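Local coordinates for protein orotidine 5'-phosphate decarboxylase (Sulfolobus solfataricus, PDB 4DBD) that probably catalyses the decarboxylation of orotidine 5'-monophosphate to UMP, the last step of de novo UMP biosynthesis, as a homodimeric TIM barrel, at residues A[60-72]-A[90-102]. Numbering follows the deposited sequence.
Sequences FKLADIGYIMKSI and VKGSLDELKRYLD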
loop_
_atom_site.group_PDB
_atom_site.type_symbol
_atom_site.label_atom_id
_atom_site.label_comp_id
_atom_site.label_asym_id
_atom_site.label_seq_id
_atom_site.Cartn_x
_atom_site.Cartn_y
_atom_site.Cartn_z
ATOM N N PHE A 60 4.657 -3.468 -2.757
ATOM C CA PHE A 60 3.289 -2.995 -2.732
ATOM C C PHE A 60 3.134 -1.972 -1.603
ATOM O O PHE A 60 2.008 -1.692 -1.161
ATOM C CB PHE A 60 2.322 -4.158 -2.490
ATOM C CG PHE A 60 2.211 -5.117 -3.644
ATOM C CD1 PHE A 60 2.949 -4.939 -4.806
ATOM C CD2 PHE A 60 1.351 -6.199 -3.562
ATOM C CE1 PHE A 60 2.835 -5.827 -5.860
ATOM C CE2 PHE A 60 1.230 -7.090 -4.615
ATOM C CZ PHE A 60 1.974 -6.900 -5.769
ATOM N N LYS A 61 4.263 -1.428 -1.135
ATOM C CA LYS A 61 4.269 -0.417 -0.076
ATOM C C LYS A 61 3.330 -0.817 1.046
ATOM O O LYS A 61 2.453 -0.042 1.454
ATOM C CB LYS A 61 3.862 0.946 -0.623
ATOM C CG LYS A 61 4.889 1.603 -1.561
ATOM C CD LYS A 61 6.223 1.848 -0.854
ATOM C CE LYS A 61 7.099 2.833 -1.648
ATOM N NZ LYS A 61 7.437 2.354 -3.035
ATOM N N LEU A 62 3.536 -2.021 1.563
ATOM C CA LEU A 62 2.599 -2.638 2.494
ATOM C C LEU A 62 2.307 -1.728 3.682
ATOM O O LEU A 62 3.217 -1.205 4.319
ATOM C CB LEU A 62 3.140 -3.979 2.960
ATOM C CG LEU A 62 3.270 -5.057 1.869
ATOM C CD1 LEU A 62 4.200 -6.177 2.320
ATOM C CD2 LEU A 62 1.894 -5.601 1.459
ATOM N N ALA A 63 1.026 -1.525 3.975
ATOM C CA ALA A 63 0.671 -0.559 5.019
ATOM C C ALA A 63 -0.706 -0.862 5.592
ATOM O O ALA A 63 -1.642 -0.073 5.476
ATOM C CB ALA A 63 0.743 0.847 4.471
ATOM N N ASP A 64 -0.830 -2.032 6.196
ATOM C CA ASP A 64 -2.109 -2.426 6.765
ATOM C C ASP A 64 -1.861 -3.183 8.055
ATOM O O ASP A 64 -0.722 -3.275 8.525
ATOM C CB ASP A 64 -2.893 -3.274 5.751
ATOM C CG ASP A 64 -4.393 -3.046 5.831
ATOM O OD1 ASP A 64 -4.912 -2.944 6.962
ATOM O OD2 ASP A 64 -5.060 -2.973 4.772
ATOM N N ILE A 65 -2.929 -3.693 8.653
ATOM C CA ILE A 65 -2.792 -4.556 9.810
ATOM C C ILE A 65 -2.116 -5.867 9.392
ATOM O O ILE A 65 -2.078 -6.214 8.198
ATOM C CB ILE A 65 -4.155 -4.844 10.452
ATOM C CG1 ILE A 65 -5.042 -5.620 9.472
ATOM C CG2 ILE A 65 -4.831 -3.546 10.849
ATOM C CD1 ILE A 65 -6.315 -6.171 10.123
ATOM N N GLY A 66 -1.606 -6.594 10.380
ATOM C CA GLY A 66 -0.790 -7.771 10.138
ATOM C C GLY A 66 -1.522 -8.820 9.340
ATOM O O GLY A 66 -0.970 -9.360 8.377
ATOM N N TYR A 67 -2.759 -9.132 9.742
ATOM C CA TYR A 67 -3.551 -10.142 9.038
ATOM C C TYR A 67 -3.610 -9.865 7.542
ATOM O O TYR A 67 -3.461 -10.775 6.728
ATOM C CB TYR A 67 -4.974 -10.228 9.620
ATOM C CG TYR A 67 -5.963 -10.934 8.715
ATOM C CD1 TYR A 67 -5.904 -12.313 8.525
ATOM C CD2 TYR A 67 -6.970 -10.227 8.074
ATOM C CE1 TYR A 67 -6.822 -12.968 7.698
ATOM C CE2 TYR A 67 -7.893 -10.869 7.249
ATOM C CZ TYR A 67 -7.811 -12.239 7.067
ATOM O OH TYR A 67 -8.722 -12.873 6.243
ATOM N N ILE A 68 -3.813 -8.603 7.179
ATOM C CA ILE A 68 -3.970 -8.247 5.770
ATOM C C ILE A 68 -2.628 -8.294 5.052
ATOM O O ILE A 68 -2.541 -8.772 3.925
ATOM C CB ILE A 68 -4.588 -6.845 5.606
ATOM C CG1 ILE A 68 -6.030 -6.811 6.136
ATOM C CG2 ILE A 68 -4.502 -6.387 4.165
ATOM C CD1 ILE A 68 -6.995 -7.695 5.396
ATOM N N MET A 69 -1.576 -7.776 5.690
ATOM C CA MET A 69 -0.267 -7.814 5.057
ATOM C C MET A 69 0.209 -9.236 4.819
ATOM O O MET A 69 0.798 -9.536 3.788
ATOM C CB MET A 69 0.753 -7.018 5.858
ATOM C CG MET A 69 0.499 -5.533 5.718
ATOM S SD MET A 69 1.770 -4.462 6.429
ATOM C CE MET A 69 1.822 -5.049 8.111
ATOM N N LYS A 70 -0.044 -10.115 5.782
ATOM C CA LYS A 70 0.287 -11.533 5.612
ATOM C C LYS A 70 -0.548 -12.181 4.496
ATOM O O LYS A 70 -0.043 -12.986 3.712
ATOM C CB LYS A 70 0.135 -12.269 6.946
ATOM C CG LYS A 70 1.210 -11.888 7.960
ATOM C CD LYS A 70 0.781 -12.213 9.386
ATOM C CE LYS A 70 0.379 -13.663 9.552
ATOM N NZ LYS A 70 0.001 -13.927 10.989
ATOM N N SER A 71 -1.823 -11.812 4.398
ATOM C CA SER A 71 -2.692 -12.359 3.348
ATOM C C SER A 71 -2.207 -11.946 1.958
ATOM O O SER A 71 -2.385 -12.668 0.973
ATOM C CB SER A 71 -4.133 -11.901 3.552
ATOM O OG SER A 71 -4.672 -12.464 4.736
ATOM N N ILE A 72 -1.600 -10.770 1.882
ATOM C CA ILE A 72 -1.024 -10.291 0.640
ATOM C C ILE A 72 0.246 -11.048 0.276
ATOM O O ILE A 72 0.355 -11.587 -0.832
ATOM C CB ILE A 72 -0.725 -8.786 0.734
ATOM C CG1 ILE A 72 -2.034 -8.003 0.846
ATOM C CG2 ILE A 72 0.085 -8.317 -0.467
ATOM C CD1 ILE A 72 -1.858 -6.535 1.215
ATOM N N VAL A 90 4.404 -1.092 14.862
ATOM C CA VAL A 90 4.802 -2.464 15.156
ATOM C C VAL A 90 3.637 -3.355 15.606
ATOM O O VAL A 90 3.247 -4.283 14.907
ATOM C CB VAL A 90 5.943 -2.479 16.207
ATOM C CG1 VAL A 90 6.305 -3.918 16.622
ATOM C CG2 VAL A 90 7.165 -1.726 15.671
ATOM N N LYS A 91 3.069 -3.064 16.770
ATOM C CA LYS A 91 2.106 -3.977 17.373
ATOM C C LYS A 91 0.866 -4.185 16.517
ATOM O O LYS A 91 0.125 -3.236 16.240
ATOM C CB LYS A 91 1.711 -3.488 18.773
ATOM C CG LYS A 91 2.701 -3.874 19.860
ATOM C CD LYS A 91 4.116 -3.493 19.449
ATOM C CE LYS A 91 4.953 -3.002 20.626
ATOM N NZ LYS A 91 6.068 -2.109 20.159
ATOM N N GLY A 92 0.644 -5.426 16.087
ATOM C CA GLY A 92 -0.544 -5.762 15.318
ATOM C C GLY A 92 -0.408 -5.419 13.842
ATOM O O GLY A 92 -1.375 -5.500 13.081
ATOM N N SER A 93 0.795 -5.030 13.439
ATOM C CA SER A 93 1.065 -4.711 12.036
ATOM C C SER A 93 2.424 -5.283 11.641
ATOM O O SER A 93 2.519 -6.441 11.243
ATOM C CB SER A 93 0.974 -3.202 11.808
ATOM O OG SER A 93 1.228 -2.852 10.458
ATOM N N LEU A 94 3.492 -4.503 11.777
ATOM C CA LEU A 94 4.790 -5.008 11.345
ATOM C C LEU A 94 5.323 -6.206 12.146
ATOM O O LEU A 94 6.042 -7.046 11.592
ATOM C CB LEU A 94 5.825 -3.884 11.270
ATOM C CG LEU A 94 5.573 -2.875 10.147
ATOM C CD1 LEU A 94 6.462 -1.662 10.345
ATOM C CD2 LEU A 94 5.807 -3.510 8.758
ATOM N N ASP A 95 4.992 -6.310 13.431
ATOM C CA ASP A 95 5.498 -7.471 14.177
ATOM C C ASP A 95 4.971 -8.787 13.602
ATOM O O ASP A 95 5.726 -9.745 13.422
ATOM C CB ASP A 95 5.281 -7.368 15.703
ATOM C CG ASP A 95 3.815 -7.225 16.104
ATOM O OD1 ASP A 95 2.918 -7.274 15.240
ATOM O OD2 ASP A 95 3.559 -7.085 17.320
ATOM N N GLU A 96 3.688 -8.808 13.270
ATOM C CA GLU A 96 3.054 -9.993 12.723
ATOM C C GLU A 96 3.594 -10.324 11.338
ATOM O O GLU A 96 3.781 -11.495 11.002
ATOM C CB GLU A 96 1.540 -9.810 12.677
ATOM C CG GLU A 96 0.912 -9.780 14.046
ATOM C CD GLU A 96 -0.577 -9.541 14.017
ATOM O OE1 GLU A 96 -1.175 -9.572 12.922
ATOM O OE2 GLU A 96 -1.160 -9.331 15.106
ATOM N N LEU A 97 3.846 -9.296 10.533
ATOM C CA LEU A 97 4.424 -9.509 9.204
ATOM C C LEU A 97 5.860 -10.035 9.305
ATOM O O LEU A 97 6.249 -10.938 8.556
ATOM C CB LEU A 97 4.379 -8.220 8.379
ATOM C CG LEU A 97 5.024 -8.291 6.993
ATOM C CD1 LEU A 97 4.309 -9.295 6.096
ATOM C CD2 LEU A 97 5.070 -6.906 6.333
ATOM N N LYS A 98 6.641 -9.473 10.228
ATOM C CA LYS A 98 8.023 -9.914 10.431
ATOM C C LYS A 98 8.087 -11.393 10.839
ATOM O O LYS A 98 8.867 -12.164 10.264
ATOM C CB LYS A 98 8.763 -9.004 11.433
ATOM C CG LYS A 98 10.248 -9.322 11.635
ATOM C CD LYS A 98 11.037 -9.210 10.345
ATOM C CE LYS A 98 12.534 -9.041 10.603
ATOM N NZ LYS A 98 13.085 -10.004 11.603
ATOM N N ARG A 99 7.262 -11.790 11.810
ATOM C CA ARG A 99 7.217 -13.184 12.233
ATOM C C ARG A 99 6.921 -14.074 11.028
ATOM O O ARG A 99 7.532 -15.131 10.850
ATOM C CB ARG A 99 6.142 -13.411 13.314
ATOM C CG ARG A 99 6.154 -12.425 14.484
ATOM C CD ARG A 99 7.158 -12.785 15.582
ATOM N NE ARG A 99 8.540 -12.556 15.168
ATOM C CZ ARG A 99 9.096 -11.353 15.044
ATOM N NH1 ARG A 99 8.384 -10.255 15.283
ATOM N NH2 ARG A 99 10.365 -11.252 14.666
ATOM N N TYR A 100 5.970 -13.649 10.204
ATOM C CA TYR A 100 5.583 -14.427 9.039
ATOM C C TYR A 100 6.713 -14.562 8.022
ATOM O O TYR A 100 6.989 -15.656 7.518
ATOM C CB TYR A 100 4.364 -13.829 8.346
ATOM C CG TYR A 100 4.009 -14.624 7.122
ATOM C CD1 TYR A 100 3.234 -15.770 7.222
ATOM C CD2 TYR A 100 4.491 -14.261 5.870
ATOM C CE1 TYR A 100 2.928 -16.527 6.106
ATOM C CE2 TYR A 100 4.185 -15.016 4.733
ATOM C CZ TYR A 100 3.403 -16.149 4.867
ATOM O OH TYR A 100 3.090 -16.909 3.761
ATOM N N LEU A 101 7.357 -13.444 7.709
ATOM C CA LEU A 101 8.401 -13.456 6.692
ATOM C C LEU A 101 9.585 -14.283 7.180
ATOM O O LEU A 101 10.173 -15.041 6.400
ATOM C CB LEU A 101 8.828 -12.020 6.332
ATOM C CG LEU A 101 7.755 -11.171 5.640
ATOM C CD1 LEU A 101 8.205 -9.699 5.456
ATOM C CD2 LEU A 101 7.304 -11.746 4.315
ATOM N N ASP A 102 9.915 -14.156 8.470
ATOM C CA ASP A 102 10.995 -14.936 9.068
ATOM C C ASP A 102 10.749 -16.438 8.900
ATOM O O ASP A 102 11.649 -17.179 8.508
ATOM C CB ASP A 102 11.149 -14.615 10.561
ATOM C CG ASP A 102 11.904 -13.324 10.812
ATOM O OD1 ASP A 102 12.511 -12.794 9.858
ATOM O OD2 ASP A 102 11.892 -12.843 11.966
HETATM O O HOH W 1 -3.666 -8.452 12.402
HETATM O O HOH W 2 2.465 -13.526 12.150
HETATM O O HOH W 3 -1.837 -11.949 11.617
#
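Lys70, Leu97 and Met69 bury the most surface where two neighbouring outer helices of the TIM barrel, 66-72 and 90-102, run side by side, their axes 8.1 Å apart and crossing at -30°. Lys70 lays its aliphatic chain across helix 90-102: CG lies 3.7 Å from Tyr100 CB, and CD rests on Glu96 O. The chain bends at chi3 (55°), and NZ, 4.9 Å from Glu96 OE1, reaches Glu96 through two waters, one bonded to its O and the other to its OE1. Shortened to an alanine, this position would probably leave Tyr100 CB and Glu96 O without their cover and lose both water bridges. Deeper in, Met69 and Leu97 cross at about a right angle, Met69 CE standing 4.1 Å from Leu97 CB, while Leu97 CD2 also meets Leu62 CD1 from strand 55-62. Near the N-terminal ends of the two helices, Gly66 and Ser93 come within 4.1 Å, CA to CA, and Gly66 CA lies 3.3 Å from Glu96 OE1. There Gly66 N donates to Gly92 O over 2.9 Å. Ser93 OG donates to the backbone O of Asp64, a predicted active-site residue, over 2.8 Å and tilted 23° from the carbonyl plane.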